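Cell surface protein (Faecalibacterium prausnitzii A2-165, PDB 4GT6) is of unknown function but, as an extracellular protein built of BspA-type leucine-rich repeats, probably binds other proteins at the bacterial cell surface. Local coordinates at residues S52-R57 and T76-N81; K103-Q108 and T126-E131; G12-I17 and A24-Y29; V58-K63 and A82-T87. All blocks are in the same frame, centred on the assembly; numbering follows the deposited sequence.

How the contacts relate
Contacts 1, 2 and 3 all lie on one mixed beta sheet near the N-terminal end of the solenoid. Contact 3 is an antiparallel hairpin in it, and strand 24-29 then runs parallel to strand 47-54 of contact 1; Gly55 N bonds to Ile26 O at 2.7 Å. Contact 2 carries the parallel strands on, with Thr76 O 2.8 Å from Lys103 N. Contact 4 continues both segments of contact 1 into the beta turns that follow, its centre about 12 Å from that of contact 1. Contacts 2 and 3 do not touch, their nearest atoms being about 11 Å apart. Contact 4 holds a 1,2-ethanediol, probably from the crystallisation liquor.

Contact 1 of 4, residues S52-R57 and T76-N81; sequences SKIGDR and TEIGSN
Lys53 and Glu77 pair on neighbouring parallel strands of the leucine-rich repeat solenoid, where successive turns of BspA-type repeats stack. Ser52 O accepts from two amides, Thr76 N at 2.8 Å and Glu77 N at 3.2 Å. Ile54 N gives to Glu77 O, and Ile54 O takes Gly79 N at 2.7 Å. Beyond the strands Arg57 N bonds to Ser80 O, so the two segments stay in step through the turn. Gly79 sits where a side chain would run into the backbone of Ile54 to Asp56.

Charged groups line one face. Lys53 turns CG away from its own backbone N (chi1 175°) and runs fully extended alongside Glu77. Its NZ reaches Glu77 OE2 at 3.5 Å, a long salt bridge. A water bridges the same pair, accepting from Lys53 NZ and donating to Glu77 OE1. With an alanine at Lys53, the Glu77 carboxylate would probably lose its paired charge and the aliphatic cover along its chain.

The other face is apolar. Ile54 CD1 meets Ile78 CG1 at 4.3 Å, and both isoleucines also touch Ile71.

Flat polar groups finish the contact. The Arg57 guanidinium stacks on the Asn81 amide, their planes 27° apart, while Asn81 ND2 has its partner, Gln108, in the next coil. Asp56 OD1 receives Ser80 N at 2.9 Å from above the carboxylate plane.

Contact 2 of 4, residues K103-Q108 and T126-E131; sequences KKIGRQ and TEIDSE
Ile105 and Ile128 form the tight side of this contact between two adjacent coils of the leucine-rich repeat region. Ile105 CB lies 4.1 Å from Ile128 CG2, on the buried face of the parallel strands. Ile121 and Leu122 also pack on Ile105, and Met155 on Ile128. Lys103 O holds both Thr126 N and Glu127 N, and Ile105 O accepts Asp129 N at 2.9 Å.

The opposite face is looser and wetter. Lys104 and Glu127 slant past each other, and Lys104 NZ stays 4.7 Å from Glu127 OE1. One water bridges Thr126 OG1 and Glu127 OE2. Arg107 lays its CG 3.4 Å from Asp129 OD2, but its NE is 4.9 Å from that oxygen. A second water links Arg107 N to Asp129 OD2.

At the turn Gln108 and Glu131 both set CG anti to the carbonyl carbon (chi1 -62°) and run on extended, side by side. Gln108 NE2 gives a nearly straight bond (174°) to Glu131 OE1, 3.0 Å away. The oxygen lies in the amide plane but is approached from above the carboxylate plane. Asn81 binds Gln108 OE1 and His134 binds Glu131 OE2. The Gln108 amide is thus gripped at both ends, which probably fixes its flip and joins three successive coils through polar side chains.

Contact 3 of 4, residues G12-I17 and A24-Y29; sequences GSYQFI and ATITKY
Tyr14 and Tyr29 bring their rings together on the buried face of the pair. Tyr29 CD1 sits over one face of the Tyr14 ring, toward its rim, 3.5 Å from Tyr14 CZ. The two rings meet obliquely, their planes 45° apart. Ile26 CG2 comes to the edge of the Tyr14 ring, 3.5 Å from CD1. Further along, with CG between its backbone N and carbonyl carbon (chi1 62°), the Phe16 ring leads away from strand 24-29. Its CD2 still lies 3.9 Å from Ala24 CB.

The other face is more polar. In one of its two conformers Lys28 lies alongside Gln15. A water joins Gln15 OE1 to Thr27 OG1. The Thr27 and Ile17 side chains cross at about a right angle, with Thr27 CG2 3.8 Å from Ile17 CG1.

The backbone sets these pairings. The two strands form an antiparallel beta hairpin interrupted by a classic beta bulge, in which Thr27 and Lys28 both face Gln15. Gln15 O takes a firm bond from Thr27 N at 2.8 Å and a weak one from Lys28 N at 3.5 Å. Gln15 N gives back to Lys28 O. Past the bulge, Ile17 and Thr25 exchange bonds in both directions.

Outer residues hold the aromatic groups in place. Ile36 packs on both tyrosines. Glu33 OE1 bonds to Tyr29 OH. Val42 and His44 of strand 41-44 touch Phe16.

Contact 4 of 4, residues V58-K63 and A82-T87; sequences VFCNYK and AFYNCT. With EDO (1,2-ethanediol), chain N.
Two type II beta turns, Phe59 to Tyr62 and Phe83 to Cys86, sit one above the other on successive coils. Phe59 N bonds to Ala82 O at 2.8 Å, and Asn61 N to Tyr84 O at the same distance.

Inside the coils the Phe59 and Phe83 rings point the same way. Their planes are only 5° apart, but the rings are slid so far that they barely overlap. Phe59 CD2 comes within 3.4 Å of Phe83 CE1. This row of phenylalanines runs along the core of the leucine-rich repeat solenoid: Phe110 continues it beyond Phe83, and Tyr29 meets Phe59 from the hairpin side. An alanine in place of Phe59 would probably open a gap beside the Phe83 ring and take one aromatic neighbour from Tyr29.

Cys86 SG lies 3.2 Å from Phe59 O and also touches Tyr62 CB. On the outer side Cys60 SG is anti to the backbone N (chi1 -178°), which carries the sulfur to Tyr84. There it makes an oblique sulfur-aromatic contact, 3.6 Å from Tyr84 CD2. Asn61 OD1 approaches the edge of the same ring.

In one of the two Asn85 conformers a water bridges Asn61 OD1 and Asn85 ND2, whose direct bond is weak. Another water donates to both Tyr62 O and Asn85 O. At the edge of the Tyr62 ring, O1 of the 1,2-ethanediol donates a hydrogen bond to Val58 O, 2.8 Å away.

Contact 1 of 4, residues S52-R57 and T76-N81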
loop_
_atom_site.group_PDB
_atom_site.type_symbol
_atom_site.label_atom_id
_atom_site.label_comp_id
_atom_site.label_asym_id
_atom_site.label_seq_id
_atom_site.Cartn_x
_atom_site.Cartn_y
_atom_site.Cartn_z
ATOM N N SER A 52 11.536 -4.503 29.375
ATOM C CA SER A 52 11.366 -3.285 28.560
ATOM C C SER A 52 11.112 -3.592 27.089
ATOM O O SER A 52 10.700 -2.696 26.339
ATOM C CB SER A 52 12.606 -2.389 28.672
ATOM O OG SER A 52 13.726 -3.086 28.149
ATOM N N LYS A 53 11.347 -4.847 26.662
ATOM C CA LYS A 53 11.198 -5.153 25.246
ATOM C C LYS A 53 10.774 -6.579 24.988
ATOM O O LYS A 53 11.221 -7.509 25.669
ATOM C CB LYS A 53 12.551 -4.875 24.516
ATOM C CG LYS A 53 12.566 -5.264 23.025
ATOM C CD LYS A 53 13.886 -4.869 22.345
ATOM C CE LYS A 53 13.912 -5.257 20.870
ATOM N NZ LYS A 53 15.278 -4.973 20.319
ATOM N N ILE A 54 9.895 -6.740 23.986
ATOM C CA ILE A 54 9.550 -8.062 23.436
ATOM C C ILE A 54 10.505 -8.230 22.275
ATOM O O ILE A 54 10.429 -7.472 21.309
ATOM C CB ILE A 54 8.073 -8.151 23.018
ATOM C CG1 ILE A 54 7.152 -7.952 24.262
ATOM C CG2 ILE A 54 7.820 -9.527 22.319
ATOM C CD1 ILE A 54 5.717 -7.626 23.886
ATOM N N GLY A 55 11.424 -9.177 22.389
ATOM C CA GLY A 55 12.458 -9.352 21.376
ATOM C C GLY A 55 11.936 -9.717 20.002
ATOM O O GLY A 55 10.782 -10.142 19.841
ATOM N N ASP A 56 12.806 -9.562 18.998
ATOM C CA ASP A 56 12.460 -9.958 17.630
ATOM C C ASP A 56 11.976 -11.413 17.592
ATOM O O ASP A 56 12.581 -12.309 18.196
ATOM C CB ASP A 56 13.702 -9.810 16.699
ATOM C CG ASP A 56 14.193 -8.373 16.462
ATOM O OD1 ASP A 56 13.577 -7.423 17.009
ATOM O OD2 ASP A 56 15.132 -8.192 15.654
ATOM N N ARG A 57 10.869 -11.643 16.878
ATOM C CA ARG A 57 10.336 -12.944 16.504
ATOM C C ARG A 57 9.888 -13.848 17.654
ATOM O O ARG A 57 9.707 -15.047 17.414
ATOM C CB ARG A 57 11.405 -13.710 15.650
ATOM C CG ARG A 57 12.045 -12.828 14.551
ATOM C CD ARG A 57 12.820 -13.651 13.530
ATOM N NE ARG A 57 11.963 -14.193 12.466
ATOM C CZ ARG A 57 11.627 -13.555 11.342
ATOM N NH1 ARG A 57 12.095 -12.337 11.095
ATOM N NH2 ARG A 57 10.835 -14.135 10.456
ATOM N N THR A 76 8.628 -0.887 26.341
ATOM C CA THR A 76 8.744 0.335 25.533
ATOM C C THR A 76 9.028 -0.007 24.054
ATOM O O THR A 76 9.037 0.883 23.207
ATOM C CB THR A 76 9.846 1.252 26.110
ATOM O OG1 THR A 76 11.109 0.581 26.010
ATOM C CG2 THR A 76 9.558 1.681 27.567
ATOM N N GLU A 77 9.319 -1.282 23.763
ATOM C CA GLU A 77 9.652 -1.687 22.399
ATOM C C GLU A 77 9.114 -3.060 22.081
ATOM O O GLU A 77 9.239 -3.975 22.892
ATOM C CB GLU A 77 11.188 -1.702 22.203
ATOM C CG GLU A 77 11.606 -1.991 20.769
ATOM C CD GLU A 77 13.064 -1.756 20.414
ATOM O OE1 GLU A 77 13.813 -1.156 21.219
ATOM O OE2 GLU A 77 13.452 -2.173 19.301
ATOM N N ILE A 78 8.581 -3.206 20.865
ATOM C CA ILE A 78 8.113 -4.476 20.318
ATOM C C ILE A 78 9.050 -4.750 19.144
ATOM O O ILE A 78 9.156 -3.926 18.220
ATOM C CB ILE A 78 6.610 -4.496 19.937
ATOM C CG1 ILE A 78 5.739 -4.309 21.201
ATOM C CG2 ILE A 78 6.270 -5.872 19.264
ATOM C CD1 ILE A 78 4.282 -4.008 20.918
ATOM N N GLY A 79 9.744 -5.875 19.213
ATOM C CA GLY A 79 10.720 -6.254 18.197
ATOM C C GLY A 79 10.131 -6.582 16.843
ATOM O O GLY A 79 8.909 -6.738 16.700
ATOM N N SER A 80 11.013 -6.701 15.837
ATOM C CA SER A 80 10.561 -7.033 14.492
ATOM C C SER A 80 9.954 -8.435 14.467
ATOM O O SER A 80 10.415 -9.339 15.193
ATOM C CB SER A 80 11.710 -6.928 13.493
ATOM O OG SER A 80 12.738 -7.857 13.790
ATOM N N ASN A 81 8.887 -8.607 13.662
ATOM C CA ASN A 81 8.193 -9.891 13.479
ATOM C C ASN A 81 7.792 -10.539 14.815
ATOM O O ASN A 81 7.630 -11.761 14.858
ATOM C CB ASN A 81 9.119 -10.865 12.676
ATOM C CG ASN A 81 9.413 -10.377 11.265
ATOM O OD1 ASN A 81 10.215 -9.462 11.053
ATOM N ND2 ASN A 81 8.704 -10.928 10.283
HETATM O O HOH W 1 16.234 -2.342 21.406
HETATM O O HOH W 2 13.508 -10.372 12.640
#

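Contact 2 of 4, residues K103-Q108 and T126-E131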
loop_
_atom_site.group_PDB
_atom_site.type_symbol
_atom_site.label_atom_id
_atom_site.label_comp_id
_atom_site.label_asym_id
_atom_site.label_seq_id
_atom_site.Cartn_x
_atom_site.Cartn_y
_atom_site.Cartn_z
ATOM N N LYS A 103 7.007 2.667 22.689
ATOM C CA LYS A 103 7.513 3.785 21.891
ATOM C C LYS A 103 7.904 3.352 20.499
ATOM O O LYS A 103 7.885 4.166 19.584
ATOM C CB LYS A 103 8.743 4.406 22.571
ATOM C CG LYS A 103 8.462 5.037 23.946
ATOM C CD LYS A 103 7.249 5.963 23.970
ATOM C CE LYS A 103 7.537 7.357 23.486
ATOM N NZ LYS A 103 6.353 8.257 23.663
ATOM N N LYS A 104 8.339 2.093 20.347
ATOM C CA LYS A 104 8.863 1.616 19.064
ATOM C C LYS A 104 8.261 0.271 18.705
ATOM O O LYS A 104 8.196 -0.601 19.568
ATOM C CB LYS A 104 10.390 1.501 19.164
ATOM C CG LYS A 104 11.073 1.001 17.885
ATOM C CD LYS A 104 12.597 1.141 17.975
ATOM C CE LYS A 104 13.249 0.681 16.692
ATOM N NZ LYS A 104 14.729 0.859 16.711
ATOM N N ILE A 105 7.809 0.114 17.449
ATOM C CA ILE A 105 7.262 -1.151 16.943
ATOM C C ILE A 105 8.102 -1.525 15.717
ATOM O O ILE A 105 8.242 -0.706 14.796
ATOM C CB ILE A 105 5.727 -1.068 16.649
ATOM C CG1 ILE A 105 4.919 -0.801 17.953
ATOM C CG2 ILE A 105 5.216 -2.381 15.963
ATOM C CD1 ILE A 105 3.444 -0.480 17.715
ATOM N N GLY A 106 8.691 -2.728 15.739
ATOM C CA GLY A 106 9.602 -3.204 14.702
ATOM C C GLY A 106 8.933 -3.589 13.396
ATOM O O GLY A 106 7.703 -3.682 13.314
ATOM N N ARG A 107 9.762 -3.899 12.369
ATOM C CA ARG A 107 9.239 -4.282 11.049
ATOM C C ARG A 107 8.377 -5.515 11.165
ATOM O O ARG A 107 8.747 -6.416 11.917
ATOM C CB ARG A 107 10.427 -4.634 10.102
ATOM C CG ARG A 107 11.386 -3.493 9.838
ATOM C CD ARG A 107 12.388 -3.838 8.758
ATOM N NE ARG A 107 13.238 -4.963 9.116
ATOM C CZ ARG A 107 14.137 -5.498 8.295
ATOM N NH1 ARG A 107 14.282 -5.029 7.060
ATOM N NH2 ARG A 107 14.888 -6.508 8.698
ATOM N N GLN A 108 7.260 -5.589 10.416
ATOM C CA GLN A 108 6.409 -6.779 10.326
ATOM C C GLN A 108 5.962 -7.301 11.710
ATOM O O GLN A 108 5.649 -8.497 11.840
ATOM C CB GLN A 108 7.201 -7.876 9.579
ATOM C CG GLN A 108 7.562 -7.492 8.132
ATOM C CD GLN A 108 8.130 -8.652 7.330
ATOM O OE1 GLN A 108 8.423 -9.741 7.854
ATOM N NE2 GLN A 108 8.289 -8.447 6.027
ATOM N N THR A 126 6.312 6.401 18.876
ATOM C CA THR A 126 7.014 7.467 18.161
ATOM C C THR A 126 7.629 6.882 16.897
ATOM O O THR A 126 8.008 7.639 16.015
ATOM C CB THR A 126 8.051 8.181 19.023
ATOM O OG1 THR A 126 9.019 7.243 19.476
ATOM C CG2 THR A 126 7.430 8.990 20.169
ATOM N N GLU A 127 7.794 5.537 16.828
ATOM C CA GLU A 127 8.405 4.890 15.659
ATOM C C GLU A 127 7.708 3.600 15.348
ATOM O O GLU A 127 7.529 2.775 16.242
ATOM C CB GLU A 127 9.908 4.567 15.884
ATOM C CG GLU A 127 10.819 5.753 16.139
ATOM C CD GLU A 127 12.238 5.299 16.421
ATOM O OE1 GLU A 127 12.963 4.983 15.452
ATOM O OE2 GLU A 127 12.592 5.167 17.615
ATOM N N ILE A 128 7.306 3.427 14.101
ATOM C CA ILE A 128 6.680 2.187 13.618
ATOM C C ILE A 128 7.390 1.842 12.316
ATOM O O ILE A 128 7.371 2.661 11.372
ATOM C CB ILE A 128 5.143 2.266 13.435
ATOM C CG1 ILE A 128 4.408 2.944 14.608
ATOM C CG2 ILE A 128 4.613 0.871 13.189
ATOM C CD1 ILE A 128 2.898 3.350 14.258
ATOM N N ASP A 129 7.995 0.654 12.240
ATOM C CA ASP A 129 8.780 0.305 11.061
ATOM C C ASP A 129 7.948 -0.414 9.999
ATOM O O ASP A 129 6.768 -0.689 10.193
ATOM C CB ASP A 129 10.015 -0.520 11.454
ATOM C CG ASP A 129 11.291 -0.218 10.657
ATOM O OD1 ASP A 129 11.182 0.310 9.490
ATOM O OD2 ASP A 129 12.396 -0.556 11.159
ATOM N N SER A 130 8.573 -0.673 8.849
ATOM C CA SER A 130 7.949 -1.237 7.644
ATOM C C SER A 130 7.028 -2.407 7.900
ATOM O O SER A 130 7.386 -3.316 8.664
ATOM C CB SER A 130 9.031 -1.717 6.679
ATOM O OG SER A 130 9.955 -0.656 6.484
ATOM N N GLU A 131 5.849 -2.380 7.231
ATOM C CA GLU A 131 4.862 -3.468 7.188
ATOM C C GLU A 131 4.431 -3.972 8.571
ATOM O O GLU A 131 4.037 -5.138 8.684
ATOM C CB GLU A 131 5.511 -4.647 6.441
ATOM C CG GLU A 131 5.892 -4.337 4.999
ATOM C CD GLU A 131 6.612 -5.507 4.360
ATOM O OE1 GLU A 131 7.759 -5.810 4.765
ATOM O OE2 GLU A 131 5.977 -6.183 3.523
HETATM O O HOH W 3 10.898 5.190 19.691
HETATM O O HOH W 4 12.449 -3.212 12.839
#

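Contact 3 of 4, residues G12-I17 and A24-Y29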
loop_
_atom_site.group_PDB
_atom_site.type_symbol
_atom_site.label_atom_id
_atom_site.label_comp_id
_atom_site.label_asym_id
_atom_site.label_seq_id
_atom_site.Cartn_x
_atom_site.Cartn_y
_atom_site.Cartn_z
ATOM N N GLY A 12 10.637 -19.122 34.165
ATOM C CA GLY A 12 9.415 -19.813 33.782
ATOM C C GLY A 12 9.441 -20.179 32.311
ATOM O O GLY A 12 10.441 -20.703 31.810
ATOM N N SER A 13 8.370 -19.805 31.584
ATOM C CA SER A 13 8.228 -20.082 30.151
ATOM C C SER A 13 8.926 -19.055 29.245
ATOM O O SER A 13 8.817 -19.164 28.034
ATOM C CB SER A 13 6.747 -20.129 29.789
ATOM O OG SER A 13 6.134 -21.176 30.513
ATOM N N TYR A 14 9.662 -18.089 29.820
ATOM C CA TYR A 14 10.319 -17.052 29.053
ATOM C C TYR A 14 11.828 -17.064 29.219
ATOM O O TYR A 14 12.346 -17.272 30.315
ATOM C CB TYR A 14 9.776 -15.669 29.491
ATOM C CG TYR A 14 8.346 -15.445 29.052
ATOM C CD1 TYR A 14 8.056 -14.905 27.804
ATOM C CD2 TYR A 14 7.278 -15.794 29.877
ATOM C CE1 TYR A 14 6.741 -14.722 27.383
ATOM C CE2 TYR A 14 5.958 -15.625 29.465
ATOM C CZ TYR A 14 5.696 -15.069 28.220
ATOM O OH TYR A 14 4.408 -14.904 27.787
ATOM N N GLN A 15 12.519 -16.836 28.126
ATOM C CA GLN A 15 13.955 -16.617 28.125
ATOM C C GLN A 15 14.173 -15.141 27.850
ATOM O O GLN A 15 13.346 -14.498 27.182
ATOM C CB GLN A 15 14.682 -17.469 27.094
ATOM C CG GLN A 15 14.529 -18.967 27.358
ATOM C CD GLN A 15 15.277 -19.799 26.361
ATOM O OE1 GLN A 15 15.955 -19.292 25.452
ATOM N NE2 GLN A 15 15.158 -21.116 26.508
ATOM N N PHE A 16 15.291 -14.614 28.322
ATOM C CA PHE A 16 15.566 -13.194 28.198
ATOM C C PHE A 16 17.047 -12.911 28.247
ATOM O O PHE A 16 17.847 -13.725 28.735
ATOM C CB PHE A 16 14.840 -12.407 29.327
ATOM C CG PHE A 16 15.283 -12.783 30.730
ATOM C CD1 PHE A 16 14.699 -13.861 31.397
ATOM C CD2 PHE A 16 16.313 -12.085 31.366
ATOM C CE1 PHE A 16 15.138 -14.237 32.676
ATOM C CE2 PHE A 16 16.746 -12.460 32.650
ATOM C CZ PHE A 16 16.131 -13.509 33.309
ATOM N N ILE A 17 17.399 -11.735 27.764
ATOM C CA ILE A 17 18.763 -11.200 27.821
ATOM C C ILE A 17 18.711 -9.920 28.681
ATOM O O ILE A 17 17.630 -9.342 28.872
ATOM C CB ILE A 17 19.391 -10.964 26.425
ATOM C CG1 ILE A 17 18.601 -9.905 25.606
ATOM C CG2 ILE A 17 19.561 -12.304 25.671
ATOM C CD1 ILE A 17 19.305 -9.348 24.353
ATOM N N ALA A 24 15.295 -6.053 31.032
ATOM C CA ALA A 24 15.433 -7.296 30.292
ATOM C C ALA A 24 14.640 -7.240 29.006
ATOM O O ALA A 24 13.624 -6.542 28.913
ATOM C CB ALA A 24 14.946 -8.470 31.134
ATOM N N THR A 25 15.093 -8.010 28.018
ATOM C CA THR A 25 14.385 -8.210 26.756
ATOM C C THR A 25 13.987 -9.658 26.689
ATOM O O THR A 25 14.872 -10.512 26.810
ATOM C CB THR A 25 15.265 -7.814 25.561
ATOM O OG1 THR A 25 15.530 -6.409 25.628
ATOM C CG2 THR A 25 14.615 -8.202 24.177
ATOM N N ILE A 26 12.688 -9.949 26.478
ATOM C CA ILE A 26 12.210 -11.341 26.267
ATOM C C ILE A 26 12.735 -11.806 24.915
ATOM O O ILE A 26 12.513 -11.122 23.923
ATOM C CB ILE A 26 10.656 -11.431 26.311
ATOM C CG1 ILE A 26 10.064 -10.987 27.675
ATOM C CG2 ILE A 26 10.162 -12.845 25.885
ATOM C CD1 ILE A 26 10.595 -11.659 28.893
ATOM N N THR A 27 13.402 -12.968 24.855
ATOM C CA THR A 27 13.954 -13.435 23.578
ATOM C C THR A 27 13.336 -14.742 23.074
ATOM O O THR A 27 13.503 -15.063 21.900
ATOM C CB THR A 27 15.479 -13.597 23.686
ATOM O OG1 THR A 27 15.772 -14.462 24.787
ATOM C CG2 THR A 27 16.205 -12.249 23.831
ATOM N N LYS A 28 12.645 -15.488 23.943
ATOM C CA LYS A 28 12.004 -16.758 23.584
ATOM C C LYS A 28 10.842 -17.041 24.521
ATOM O O LYS A 28 10.880 -16.662 25.696
ATOM C CB LYS A 28 13.037 -17.921 23.656
ATOM C CG LYS A 28 12.570 -19.255 23.042
ATOM C CD LYS A 28 13.660 -20.340 23.112
ATOM C CE LYS A 28 13.326 -21.496 22.197
ATOM N NZ LYS A 28 14.476 -22.420 22.020
ATOM N N TYR A 29 9.821 -17.724 24.004
ATOM C CA TYR A 29 8.690 -18.186 24.789
ATOM C C TYR A 29 8.599 -19.691 24.541
ATOM O O TYR A 29 8.524 -20.101 23.378
ATOM C CB TYR A 29 7.399 -17.462 24.427
ATOM C CG TYR A 29 6.189 -18.115 25.057
ATOM C CD1 TYR A 29 5.954 -18.017 26.430
ATOM C CD2 TYR A 29 5.284 -18.840 24.288
ATOM C CE1 TYR A 29 4.813 -18.571 27.008
ATOM C CE2 TYR A 29 4.144 -19.408 24.857
ATOM C CZ TYR A 29 3.906 -19.256 26.212
ATOM O OH TYR A 29 2.772 -19.782 26.761
HETATM O O HOH W 5 16.526 -16.871 23.988
#

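Contact 4 of 4, residues V58-K63 and A82-T87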
loop_
_atom_site.group_PDB
_atom_site.type_symbol
_atom_site.label_atom_id
_atom_site.label_comp_id
_atom_site.label_asym_id
_atom_site.label_seq_id
_atom_site.Cartn_x
_atom_site.Cartn_y
_atom_site.Cartn_z
ATOM N N VAL A 58 9.655 -13.321 18.863
ATOM C CA VAL A 58 9.274 -14.216 20.001
ATOM C C VAL A 58 8.042 -15.075 19.668
ATOM O O VAL A 58 8.043 -16.285 19.941
ATOM C CB VAL A 58 9.094 -13.441 21.349
ATOM C CG1 VAL A 58 8.634 -14.393 22.467
ATOM C CG2 VAL A 58 10.415 -12.779 21.766
ATOM N N PHE A 59 7.004 -14.478 19.049
ATOM C CA PHE A 59 5.801 -15.257 18.677
ATOM C C PHE A 59 5.644 -15.366 17.154
ATOM O O PHE A 59 4.540 -15.624 16.645
ATOM C CB PHE A 59 4.541 -14.633 19.297
ATOM C CG PHE A 59 4.607 -14.681 20.796
ATOM C CD1 PHE A 59 4.172 -15.805 21.491
ATOM C CD2 PHE A 59 5.090 -13.599 21.520
ATOM C CE1 PHE A 59 4.266 -15.857 22.886
ATOM C CE2 PHE A 59 5.175 -13.658 22.917
ATOM C CZ PHE A 59 4.780 -14.793 23.578
ATOM N N CYS A 60 6.756 -15.220 16.433
ATOM C CA CYS A 60 6.778 -15.319 14.979
ATOM C C CYS A 60 6.383 -16.739 14.552
ATOM O O CYS A 60 6.990 -17.715 15.021
ATOM C CB CYS A 60 8.156 -14.954 14.439
ATOM S SG CYS A 60 8.262 -15.007 12.631
ATOM N N ASN A 61 5.332 -16.865 13.713
ATOM C CA ASN A 61 4.840 -18.180 13.260
ATOM C C ASN A 61 4.488 -19.097 14.451
ATOM O O ASN A 61 4.678 -20.304 14.366
ATOM C CB ASN A 61 5.862 -18.881 12.340
ATOM C CG ASN A 61 6.024 -18.193 11.022
ATOM O OD1 ASN A 61 5.037 -17.864 10.367
ATOM N ND2 ASN A 61 7.274 -17.907 10.629
ATOM N N TYR A 62 3.965 -18.521 15.546
ATOM C CA TYR A 62 3.597 -19.273 16.768
ATOM C C TYR A 62 2.729 -20.438 16.340
ATOM O O TYR A 62 1.739 -20.217 15.654
ATOM C CB TYR A 62 2.867 -18.328 17.727
ATOM C CG TYR A 62 2.519 -18.939 19.069
ATOM C CD1 TYR A 62 3.519 -19.337 19.957
ATOM C CD2 TYR A 62 1.197 -19.008 19.497
ATOM C CE1 TYR A 62 3.208 -19.835 21.225
ATOM C CE2 TYR A 62 0.868 -19.501 20.760
ATOM C CZ TYR A 62 1.878 -19.905 21.626
ATOM O OH TYR A 62 1.554 -20.404 22.860
ATOM N N LYS A 63 3.135 -21.675 16.646
ATOM C CA LYS A 63 2.438 -22.843 16.092
ATOM C C LYS A 63 1.145 -23.225 16.841
ATOM O O LYS A 63 0.352 -24.005 16.310
ATOM C CB LYS A 63 3.398 -24.049 16.029
ATOM C CG LYS A 63 3.832 -24.603 17.379
ATOM C CD LYS A 63 4.802 -25.782 17.212
ATOM C CE LYS A 63 4.154 -27.110 17.512
ATOM N NZ LYS A 63 5.149 -28.104 18.002
ATOM N N ALA A 82 7.596 -9.729 15.886
ATOM C CA ALA A 82 7.290 -10.300 17.226
ATOM C C ALA A 82 6.011 -11.142 17.230
ATOM O O ALA A 82 5.946 -12.115 17.971
ATOM C CB ALA A 82 7.168 -9.191 18.263
ATOM N N PHE A 83 4.996 -10.766 16.437
ATOM C CA PHE A 83 3.726 -11.510 16.404
ATOM C C PHE A 83 3.381 -11.833 14.954
ATOM O O PHE A 83 2.216 -11.963 14.593
ATOM C CB PHE A 83 2.593 -10.690 17.093
ATOM C CG PHE A 83 2.882 -10.440 18.552
ATOM C CD1 PHE A 83 2.542 -11.388 19.519
ATOM C CD2 PHE A 83 3.525 -9.267 18.960
ATOM C CE1 PHE A 83 2.859 -11.174 20.863
ATOM C CE2 PHE A 83 3.828 -9.052 20.311
ATOM C CZ PHE A 83 3.513 -10.012 21.246
ATOM N N TYR A 84 4.404 -11.986 14.127
ATOM C CA TYR A 84 4.228 -12.299 12.718
ATOM C C TYR A 84 3.430 -13.599 12.552
ATOM O O TYR A 84 3.742 -14.622 13.187
ATOM C CB TYR A 84 5.619 -12.453 12.084
ATOM C CG TYR A 84 5.621 -12.808 10.611
ATOM C CD1 TYR A 84 5.615 -11.813 9.639
ATOM C CD2 TYR A 84 5.711 -14.138 10.190
ATOM C CE1 TYR A 84 5.699 -12.124 8.283
ATOM C CE2 TYR A 84 5.774 -14.463 8.837
ATOM C CZ TYR A 84 5.793 -13.449 7.889
ATOM O OH TYR A 84 5.906 -13.744 6.560
ATOM N N ASN A 85 2.391 -13.545 11.716
ATOM C CA ASN A 85 1.560 -14.697 11.362
ATOM C C ASN A 85 0.822 -15.325 12.562
ATOM O O ASN A 85 0.680 -16.555 12.618
ATOM C CB ASN A 85 2.406 -15.762 10.640
ATOM C CG ASN A 85 1.637 -16.532 9.616
ATOM O OD1 ASN A 85 0.844 -15.956 8.855
ATOM N ND2 ASN A 85 1.862 -17.849 9.577
ATOM N N CYS A 86 0.349 -14.483 13.513
ATOM C CA CYS A 86 -0.505 -14.923 14.629
ATOM C C CYS A 86 -1.923 -14.598 14.152
ATOM O O CYS A 86 -2.500 -13.547 14.460
ATOM C CB CYS A 86 -0.125 -14.222 15.924
ATOM S SG CYS A 86 1.457 -14.798 16.591
ATOM N N THR A 87 -2.435 -15.473 13.297
ATOM C CA THR A 87 -3.611 -15.194 12.465
ATOM C C THR A 87 -4.944 -15.266 13.195
ATOM O O THR A 87 -5.946 -14.889 12.594
ATOM C CB THR A 87 -3.639 -16.113 11.226
ATOM O OG1 THR A 87 -3.698 -17.445 11.683
ATOM C CG2 THR A 87 -2.371 -15.971 10.356
HETATM C C1 EDO N . 7.220 -19.605 19.739
HETATM O O1 EDO N . 6.804 -18.666 20.719
HETATM C C2 EDO N . 6.871 -19.084 18.322
HETATM O O2 EDO N . 7.809 -18.132 17.881
HETATM O O HOH W 6 3.089 -19.957 10.751
HETATM O O HOH W 7 1.554 -19.105 12.882
#